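Local coordinates for fiber protein (Raptor siadenovirus a, PDB 5FJL) that forms the trimeric head domain of the adenovirus fibre, the capsid spike that probably attaches the virion to its host-cell receptor, at residues 37-42 against 54-59; 122-128 against 154-159; 130-135 against 146-150. All blocks are in the same frame, centred on the assembly; numbering follows the deposited sequence. Where two conformers were deposited one is given.

Contact 1: 37-42 against 54-59; sequences VSYSDG and FRKTRV
One face of the Phe54 ring lies against the backbone of Gly42: the glycine CA sits 3.8 Å from the ring centroid, a CH-pi contact over the face. Phe54 CG occupies the position between its own N and carbonyl carbon (chi1 64°), which swings the ring back across the neighbouring strand; the ring of Phe44 meets it with the two planes about 35° apart. The two strands form the antiparallel beta hairpin at the N-terminal end of the fibre head, with Ser38, Ser40 and Gly42 each exchanging two backbone hydrogen bonds with Arg58, Lys56 and Phe54. On the face carrying Tyr39, Asp41, Arg55 and Thr57, the Arg55 guanidinium has Asp41 OD1 over one face, and Asp41 OD2 lies 3.3 Å from Arg55 NH1. That OD2 is well out of the guanidinium plane, so the salt bridge rests on charge, with no N-H aimed at the oxygen; the two planes are 77° apart. Thr57 OG1 comes to the edge of the Tyr39 ring, 3.5 Å from CD1, the two side chains running the same way; Tyr39 OH goes on to hydrogen-bond Ser61 of the second subunit. On the opposite face, the Arg58 guanidinium meets Ser40 with its edge, NH1 lying 3.4 Å from Ser40 CB.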
loop_
_atom_site.group_PDB
_atom_site.type_symbol
_atom_site.label_atom_id
_atom_site.label_comp_id
_atom_site.label_asym_id
_atom_site.label_seq_id
_atom_site.Cartn_x
_atom_site.Cartn_y
_atom_site.Cartn_z
ATOM N N VAL A 37 3.959 9.314 23.864
ATOM C CA VAL A 37 4.733 9.292 22.574
ATOM C C VAL A 37 6.198 9.735 22.776
ATOM O O VAL A 37 6.497 10.626 23.590
ATOM C CB VAL A 37 4.042 10.144 21.460
ATOM C CG1 VAL A 37 4.071 11.641 21.781
ATOM C CG2 VAL A 37 4.663 9.895 20.088
ATOM N N SER A 38 7.106 9.098 22.045
ATOM C CA SER A 38 8.501 9.536 21.992
ATOM C C SER A 38 8.983 9.390 20.557
ATOM O O SER A 38 8.276 8.812 19.725
ATOM C CB SER A 38 9.372 8.738 22.968
ATOM O OG SER A 38 9.407 7.360 22.638
ATOM N N TYR A 39 10.147 9.967 20.278
ATOM C CA TYR A 39 10.675 10.093 18.925
ATOM C C TYR A 39 12.140 9.754 18.960
ATOM O O TYR A 39 12.822 10.027 19.957
ATOM C CB TYR A 39 10.498 11.532 18.430
ATOM C CG TYR A 39 9.076 12.050 18.579
ATOM C CD1 TYR A 39 8.125 11.828 17.571
ATOM C CD2 TYR A 39 8.659 12.724 19.744
ATOM C CE1 TYR A 39 6.816 12.278 17.701
ATOM C CE2 TYR A 39 7.340 13.173 19.886
ATOM C CZ TYR A 39 6.424 12.954 18.852
ATOM O OH TYR A 39 5.118 13.398 18.956
ATOM N N SER A 40 12.648 9.119 17.910
ATOM C CA SER A 40 14.086 8.900 17.766
ATOM C C SER A 40 14.475 9.153 16.319
ATOM O O SER A 40 13.738 8.775 15.416
ATOM C CB SER A 40 14.452 7.471 18.145
ATOM O OG SER A 40 15.847 7.226 18.031
ATOM N N ASP A 41 15.608 9.779 16.107
ATOM C CA ASP A 41 16.160 10.013 14.782
ATOM C C ASP A 41 17.302 9.050 14.604
ATOM O O ASP A 41 18.000 8.687 15.562
ATOM C CB ASP A 41 16.689 11.436 14.638
ATOM C CG ASP A 41 15.573 12.477 14.587
ATOM O OD1 ASP A 41 14.448 12.146 14.175
ATOM O OD2 ASP A 41 15.821 13.633 14.974
ATOM N N GLY A 42 17.520 8.631 13.361
ATOM C CA GLY A 42 18.659 7.805 13.034
ATOM C C GLY A 42 19.022 7.905 11.563
ATOM O O GLY A 42 18.423 8.638 10.791
ATOM N N PHE A 54 16.167 8.715 8.993
ATOM C CA PHE A 54 14.816 8.332 9.367
ATOM C C PHE A 54 14.412 8.896 10.725
ATOM O O PHE A 54 15.270 9.249 11.521
ATOM C CB PHE A 54 14.675 6.814 9.320
ATOM C CG PHE A 54 15.531 6.084 10.317
ATOM C CD1 PHE A 54 15.120 5.904 11.631
ATOM C CD2 PHE A 54 16.758 5.573 9.932
ATOM C CE1 PHE A 54 15.928 5.222 12.557
ATOM C CE2 PHE A 54 17.545 4.866 10.843
ATOM C CZ PHE A 54 17.140 4.709 12.146
ATOM N N ARG A 55 13.103 8.998 10.961
ATOM C CA ARG A 55 12.551 9.393 12.246
ATOM C C ARG A 55 11.518 8.401 12.667
ATOM O O ARG A 55 10.603 8.123 11.881
ATOM C CB ARG A 55 11.919 10.766 12.185
ATOM C CG ARG A 55 11.371 11.228 13.530
ATOM C CD ARG A 55 11.337 12.744 13.610
ATOM N NE ARG A 55 11.217 13.192 14.990
ATOM C CZ ARG A 55 11.896 14.204 15.547
ATOM N NH1 ARG A 55 12.799 14.920 14.858
ATOM N NH2 ARG A 55 11.676 14.497 16.836
ATOM N N LYS A 56 11.658 7.836 13.863
ATOM C CA LYS A 56 10.718 6.858 14.436
ATOM C C LYS A 56 9.842 7.586 15.437
ATOM O O LYS A 56 10.344 8.376 16.257
ATOM C CB LYS A 56 11.474 5.762 15.152
ATOM C CG LYS A 56 12.408 4.982 14.273
ATOM C CD LYS A 56 13.188 3.937 15.035
ATOM C CE LYS A 56 12.394 2.683 15.319
ATOM N NZ LYS A 56 13.301 1.557 15.657
ATOM N N THR A 57 8.540 7.375 15.339
ATOM C CA THR A 57 7.552 7.847 16.301
ATOM C C THR A 57 6.971 6.627 16.998
ATOM O O THR A 57 6.395 5.756 16.351
ATOM C CB THR A 57 6.440 8.639 15.580
ATOM O OG1 THR A 57 7.014 9.766 14.915
ATOM C CG2 THR A 57 5.373 9.124 16.553
ATOM N N ARG A 58 7.114 6.556 18.327
ATOM C CA ARG A 58 6.632 5.427 19.104
ATOM C C ARG A 58 5.362 5.791 19.835
ATOM O O ARG A 58 5.380 6.733 20.629
ATOM C CB ARG A 58 7.641 5.033 20.170
ATOM C CG ARG A 58 9.049 4.847 19.677
ATOM C CD ARG A 58 9.896 4.070 20.686
ATOM N NE ARG A 58 11.022 3.363 20.060
ATOM C CZ ARG A 58 12.026 3.927 19.378
ATOM N NH1 ARG A 58 12.081 5.240 19.179
ATOM N NH2 ARG A 58 12.991 3.150 18.866
ATOM N N VAL A 59 4.293 5.032 19.603
ATOM C CA VAL A 59 3.078 5.115 20.428
ATOM C C VAL A 59 2.709 3.732 20.965
ATOM O O VAL A 59 2.191 2.877 20.232
ATOM C CB VAL A 59 1.914 5.771 19.672
ATOM C CG1 VAL A 59 2.089 7.278 19.686
ATOM C CG2 VAL A 59 1.815 5.272 18.241
HETATM O O HOH W 1 11.685 6.577 21.278
#

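Contact 2: 122-128 against 154-159; sequences ITTDHVY and KHETIQ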
loop_
_atom_site.group_PDB
_atom_site.type_symbol
_atom_site.label_atom_id
_atom_site.label_comp_id
_atom_site.label_asym_id
_atom_site.label_seq_id
_atom_site.Cartn_x
_atom_site.Cartn_y
_atom_site.Cartn_z
ATOM N N ILE A 122 15.824 3.363 -13.384
ATOM C CA ILE A 122 16.522 3.804 -14.595
ATOM C C ILE A 122 17.545 2.752 -14.965
ATOM O O ILE A 122 18.421 2.417 -14.160
ATOM C CB ILE A 122 17.242 5.148 -14.364
ATOM C CG1 ILE A 122 16.300 6.198 -13.773
ATOM C CG2 ILE A 122 17.927 5.604 -15.637
ATOM C CD1 ILE A 122 15.168 6.593 -14.634
ATOM N N THR A 123 17.424 2.210 -16.183
ATOM C CA THR A 123 18.432 1.342 -16.751
ATOM C C THR A 123 19.074 2.100 -17.929
ATOM O O THR A 123 18.632 3.199 -18.280
ATOM C CB THR A 123 17.857 0.002 -17.216
ATOM O OG1 THR A 123 16.987 0.220 -18.307
ATOM C CG2 THR A 123 17.096 -0.709 -16.054
ATOM N N THR A 124 20.094 1.519 -18.549
ATOM C CA THR A 124 20.678 2.188 -19.715
ATOM C C THR A 124 19.635 2.455 -20.781
ATOM O O THR A 124 19.608 3.559 -21.382
ATOM C CB THR A 124 21.817 1.322 -20.298
ATOM O OG1 THR A 124 22.843 1.172 -19.316
ATOM C CG2 THR A 124 22.379 1.967 -21.554
ATOM N N ASP A 125 18.733 1.497 -21.039
ATOM C CA ASP A 125 17.786 1.625 -22.121
ATOM C C ASP A 125 16.409 2.041 -21.752
ATOM O O ASP A 125 15.631 2.424 -22.632
ATOM C CB ASP A 125 17.690 0.296 -22.879
ATOM C CG ASP A 125 18.957 -0.037 -23.672
ATOM O OD1 ASP A 125 19.859 0.807 -23.879
ATOM O OD2 ASP A 125 19.026 -1.202 -24.150
ATOM N N HIS A 126 16.012 1.934 -20.471
ATOM C CA HIS A 126 14.601 2.092 -20.108
ATOM C C HIS A 126 14.382 2.869 -18.819
ATOM O O HIS A 126 15.297 3.046 -18.018
ATOM C CB HIS A 126 13.897 0.700 -19.968
ATOM C CG HIS A 126 13.852 -0.063 -21.242
ATOM N ND1 HIS A 126 14.665 -1.143 -21.498
ATOM C CD2 HIS A 126 13.140 0.157 -22.365
ATOM C CE1 HIS A 126 14.421 -1.585 -22.720
ATOM N NE2 HIS A 126 13.488 -0.825 -23.256
ATOM N N VAL A 127 13.142 3.294 -18.628
ATOM C CA VAL A 127 12.661 3.896 -17.409
ATOM C C VAL A 127 11.431 3.103 -17.019
ATOM O O VAL A 127 10.463 3.005 -17.809
ATOM C CB VAL A 127 12.283 5.360 -17.580
ATOM C CG1 VAL A 127 11.720 5.947 -16.281
ATOM C CG2 VAL A 127 13.499 6.168 -17.985
ATOM N N TYR A 128 11.439 2.546 -15.812
ATOM C CA TYR A 128 10.323 1.740 -15.307
ATOM C C TYR A 128 9.751 2.467 -14.100
ATOM O O TYR A 128 10.416 2.631 -13.083
ATOM C CB TYR A 128 10.798 0.357 -14.896
ATOM C CG TYR A 128 11.346 -0.452 -16.027
ATOM C CD1 TYR A 128 10.506 -0.909 -17.033
ATOM C CD2 TYR A 128 12.694 -0.758 -16.114
ATOM C CE1 TYR A 128 11.010 -1.613 -18.111
ATOM C CE2 TYR A 128 13.199 -1.500 -17.164
ATOM C CZ TYR A 128 12.332 -1.928 -18.152
ATOM O OH TYR A 128 12.794 -2.672 -19.219
ATOM N N LYS A 154 13.725 -8.041 -14.922
ATOM C CA LYS A 154 14.247 -7.614 -16.217
ATOM C C LYS A 154 15.709 -8.005 -16.257
ATOM O O LYS A 154 16.417 -7.902 -15.243
ATOM C CB LYS A 154 14.156 -6.091 -16.398
ATOM C CG LYS A 154 12.787 -5.474 -16.176
ATOM C CD LYS A 154 11.830 -5.784 -17.302
ATOM C CE LYS A 154 10.517 -5.092 -17.000
ATOM N NZ LYS A 154 9.515 -5.356 -18.054
ATOM N N HIS A 155 16.190 -8.401 -17.436
ATOM C CA HIS A 155 17.604 -8.731 -17.625
ATOM C C HIS A 155 18.363 -7.473 -17.992
ATOM O O HIS A 155 18.838 -7.294 -19.127
ATOM C CB HIS A 155 17.777 -9.796 -18.723
ATOM C CG HIS A 155 17.230 -11.134 -18.354
ATOM N ND1 HIS A 155 17.638 -11.822 -17.228
ATOM C CD2 HIS A 155 16.324 -11.928 -18.976
ATOM C CE1 HIS A 155 16.994 -12.976 -17.166
ATOM N NE2 HIS A 155 16.193 -13.065 -18.216
ATOM N N GLU A 156 18.390 -6.554 -17.028
ATOM C CA GLU A 156 18.997 -5.223 -17.189
ATOM C C GLU A 156 19.623 -4.829 -15.878
ATOM O O GLU A 156 19.258 -5.332 -14.830
ATOM C CB GLU A 156 17.972 -4.169 -17.559
ATOM C CG GLU A 156 17.299 -4.382 -18.895
ATOM C CD GLU A 156 16.187 -3.416 -19.123
ATOM O OE1 GLU A 156 16.473 -2.226 -19.408
ATOM O OE2 GLU A 156 15.008 -3.813 -19.065
ATOM N N THR A 157 20.599 -3.937 -15.946
ATOM C CA THR A 157 21.313 -3.410 -14.783
ATOM C C THR A 157 20.654 -2.117 -14.295
ATOM O O THR A 157 20.337 -1.226 -15.086
ATOM C CB THR A 157 22.774 -3.120 -15.165
ATOM O OG1 THR A 157 23.371 -4.378 -15.548
ATOM C CG2 THR A 157 23.575 -2.522 -14.059
ATOM N N ILE A 158 20.451 -2.054 -12.983
ATOM C CA ILE A 158 19.961 -0.819 -12.369
ATOM C C ILE A 158 21.073 0.229 -12.405
ATOM O O ILE A 158 22.160 -0.010 -11.896
ATOM C CB ILE A 158 19.536 -1.059 -10.922
ATOM C CG1 ILE A 158 18.385 -2.075 -10.829
ATOM C CG2 ILE A 158 19.170 0.246 -10.232
ATOM C CD1 ILE A 158 18.162 -2.563 -9.409
ATOM N N GLN A 159 20.764 1.384 -12.998
ATOM C CA GLN A 159 21.583 2.567 -12.841
ATOM C C GLN A 159 21.141 3.345 -11.608
ATOM O O GLN A 159 21.958 3.660 -10.746
ATOM C CB GLN A 159 21.548 3.418 -14.111
ATOM C CG GLN A 159 21.957 2.667 -15.371
ATOM C CD GLN A 159 23.394 2.193 -15.385
ATOM O OE1 GLN A 159 24.273 2.808 -14.815
ATOM N NE2 GLN A 159 23.625 1.040 -16.012
HETATM O O HOH W 2 21.500 -0.555 -17.288
HETATM O O HOH W 3 19.105 -1.446 -20.311
#
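The Tyr128 ring is overlapped off-centre by Lys154 CE in a CH-pi contact, 4.1 Å from the centroid. The lysine chain bends at chi2 (-73°) to run past the ring, and its NZ continues to a salt bridge with Glu152. At the far end of the same ring the phenol OH donates to Glu156 OE2 across a very short 2.5 Å, with ring and carboxylate planes 72° apart.

Glu156 is the hub. Its other oxygen, OE1, accepts from Thr123 OG1 at 2.7 Å and from His126 ND1 at 3.0 Å, the two donors arriving from opposite faces of the carboxylate plane. The histidine bond is nearly straight (172°) and runs in the plane of the imidazole, which fixes the turn of that ring. Three protein donors shared between the two oxygens, with a water also on OE1, would probably favour the charged carboxylate.

These bonds tie the turn between strands 115-122 and 127-138 to the loop that leads into strand 160-171, at the surface of the beta-structured fibre head. Thr123 braces the turn as an ST motif, its OG1 accepting from His126 N while its backbone N bonds to His126 O. Leu96 packs against Thr123, Tyr128 and Ile158 from a third loop.

Further along, Gln159 N donates to Ile122 O at 2.8 Å, beside the start of strand 160-171. A water joins Thr124 N, Thr157 O and Gln159 NE2, its shortest link being 2.6 Å to Thr157 O.

Contact 3: 130-135 against 146-150; sequences ELCMMQ and LVVLR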
loop_
_atom_site.group_PDB
_atom_site.type_symbol
_atom_site.label_atom_id
_atom_site.label_comp_id
_atom_site.label_asym_id
_atom_site.label_seq_id
_atom_site.Cartn_x
_atom_site.Cartn_y
_atom_site.Cartn_z
ATOM N N GLU A 130 6.846 2.191 -11.297
ATOM C CA GLU A 130 6.049 1.079 -10.754
ATOM C C GLU A 130 5.822 1.170 -9.284
ATOM O O GLU A 130 6.602 1.730 -8.542
ATOM C CB GLU A 130 6.655 -0.260 -11.054
ATOM C CG GLU A 130 8.085 -0.389 -10.709
ATOM C CD GLU A 130 8.746 -1.689 -11.261
ATOM O OE1 GLU A 130 9.049 -1.868 -12.450
ATOM O OE2 GLU A 130 9.015 -2.505 -10.411
ATOM N N LEU A 131 4.706 0.566 -8.832
ATOM C CA LEU A 131 4.489 0.354 -7.410
ATOM C C LEU A 131 5.242 -0.906 -7.010
ATOM O O LEU A 131 5.241 -1.908 -7.713
ATOM C CB LEU A 131 2.982 0.281 -6.996
ATOM C CG LEU A 131 2.258 1.641 -6.802
ATOM C CD1 LEU A 131 2.074 2.360 -8.136
ATOM C CD2 LEU A 131 0.915 1.476 -6.107
ATOM N N CYS A 132 5.856 -0.812 -5.846
ATOM C CA CYS A 132 6.686 -1.895 -5.263
ATOM C C CYS A 132 6.377 -1.983 -3.802
ATOM O O CYS A 132 5.746 -1.070 -3.254
ATOM C CB CYS A 132 8.191 -1.588 -5.366
ATOM S SG CYS A 132 8.815 -1.344 -7.035
ATOM N N MET A 133 6.808 -3.032 -3.124
ATOM C CA MET A 133 6.770 -3.052 -1.663
ATOM C C MET A 133 8.188 -3.043 -1.146
ATOM O O MET A 133 9.094 -3.619 -1.768
ATOM C CB MET A 133 6.009 -4.216 -1.125
ATOM C CG MET A 133 4.516 -4.171 -1.545
ATOM S SD MET A 133 3.419 -5.098 -0.489
ATOM C CE MET A 133 3.178 -3.838 0.794
ATOM N N MET A 134 8.395 -2.368 -0.051
ATOM C CA MET A 134 9.714 -2.375 0.593
ATOM C C MET A 134 9.612 -2.574 2.057
ATOM O O MET A 134 8.610 -2.266 2.690
ATOM C CB MET A 134 10.513 -1.222 0.188
ATOM C CG MET A 134 9.935 0.076 0.460
ATOM S SD MET A 134 10.984 1.447 -0.159
ATOM C CE MET A 134 11.141 1.252 -1.903
ATOM N N GLN A 135 10.675 -3.139 2.624
ATOM C CA GLN A 135 10.649 -3.544 4.014
ATOM C C GLN A 135 12.055 -3.500 4.582
ATOM O O GLN A 135 12.975 -3.943 3.919
ATOM C CB GLN A 135 10.125 -4.994 4.085
ATOM C CG GLN A 135 9.923 -5.557 5.434
ATOM C CD GLN A 135 9.104 -6.837 5.397
ATOM O OE1 GLN A 135 8.798 -7.375 4.324
ATOM N NE2 GLN A 135 8.671 -7.244 6.547
ATOM N N LEU A 146 17.514 -2.973 3.506
ATOM C CA LEU A 146 16.233 -2.563 2.880
ATOM C C LEU A 146 15.969 -3.487 1.718
ATOM O O LEU A 146 16.815 -3.660 0.839
ATOM C CB LEU A 146 16.333 -1.113 2.409
ATOM C CG LEU A 146 15.089 -0.549 1.683
ATOM C CD1 LEU A 146 13.827 -0.666 2.526
ATOM C CD2 LEU A 146 15.307 0.907 1.268
ATOM N N VAL A 147 14.806 -4.126 1.710
ATOM C CA VAL A 147 14.438 -5.096 0.697
ATOM C C VAL A 147 13.335 -4.499 -0.150
ATOM O O VAL A 147 12.412 -3.884 0.410
ATOM C CB VAL A 147 13.919 -6.389 1.352
ATOM C CG1 VAL A 147 13.482 -7.404 0.304
ATOM C CG2 VAL A 147 14.986 -6.952 2.301
ATOM N N VAL A 148 13.451 -4.655 -1.466
ATOM C CA VAL A 148 12.444 -4.134 -2.392
ATOM C C VAL A 148 11.910 -5.305 -3.176
ATOM O O VAL A 148 12.686 -6.068 -3.769
ATOM C CB VAL A 148 13.027 -3.099 -3.351
ATOM C CG1 VAL A 148 11.962 -2.492 -4.260
ATOM C CG2 VAL A 148 13.749 -1.987 -2.594
ATOM N N LEU A 149 10.583 -5.464 -3.189
ATOM C CA LEU A 149 9.938 -6.528 -3.954
ATOM C C LEU A 149 9.175 -5.944 -5.108
ATOM O O LEU A 149 8.435 -4.976 -4.952
ATOM C CB LEU A 149 8.984 -7.330 -3.100
ATOM C CG LEU A 149 9.553 -7.965 -1.845
ATOM C CD1 LEU A 149 8.459 -8.806 -1.184
ATOM C CD2 LEU A 149 10.710 -8.882 -2.177
ATOM N N ARG A 150 9.358 -6.497 -6.296
ATOM C CA ARG A 150 8.775 -6.008 -7.526
ATOM C C ARG A 150 7.965 -7.095 -8.200
ATOM O O ARG A 150 8.083 -8.285 -7.845
ATOM C CB ARG A 150 9.875 -5.560 -8.486
ATOM C CG ARG A 150 10.792 -4.457 -7.965
ATOM C CD ARG A 150 11.936 -4.157 -8.915
ATOM N NE ARG A 150 11.420 -3.849 -10.229
ATOM C CZ ARG A 150 11.514 -4.615 -11.299
ATOM N NH1 ARG A 150 12.173 -5.770 -11.269
ATOM N NH2 ARG A 150 10.924 -4.249 -12.441
#
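Arg150 grips Glu130 side-on, a salt bridge at one end of the contact, with two nitrogens, one to each carboxylate oxygen: NH2 reaches OE1 at 3.0 Å, almost straight (169°) and on the syn lone pair, while NE reaches OE2 at 2.8 Å on a more bent path. The planes are 25° apart; the NH2 bond keeps to the guanidinium plane, while the NE bond is tilted out of both planes. A bend at chi3 (55°) brings the guanidinium round to the glutamate. Arg150 NH1 also donates to Lys97 O, and Phe121 makes a cation-pi contact with the group, which holds this buried charge from several sides.

Backbone hydrogen bonds pair the strands. Met133 and Leu149 bond reciprocally, with Leu149 N to Met133 O at 2.8 Å, and Gln135 and Val147 do the same. Between them Met134 and Val148 form a non-hydrogen-bonded pair, where Met134 CA approaches Val147 O at 3.1 Å in a CA-H...O contact.

Apolar packing divides between the two faces of the sheet. On the Met134 face, Met134 CE rests 4.2 Å from Val148 CG2, and Met134 CB approaches Leu146 CD1; Ile163 and Phe169 of strand 160-171 also pack on Met134. The other face looks to the trimer: Met133, Val147 and Leu149 pack on Leu131, Leu79 and Leu118 of the third subunit. The arrangement is an antiparallel beta hairpin in the core of the fibre head, with one face toward the chain's own interior and the other at a subunit interface.

In the fold
From the N terminus, contact 1 comes first and closes the short loop between strands 38-45 and 51-59, at one end of the chain and beside the second subunit. It is complete before either of the others begins. Contact 2 then opens at the turn after strand 115-122 and closes a longer loop just before strand 160-171. Within that span lies contact 3, which pairs strands 127-138 and 144-149; strand 127-138 serves both. Contacts 1 and 2 sit on opposite sides of the chain's centre, their own centres about 35 Å apart, while contact 3 lies nearer the middle. All three reach the antiparallel beta structure of the head, so the edge hairpin, core hairpin and surface loops share it.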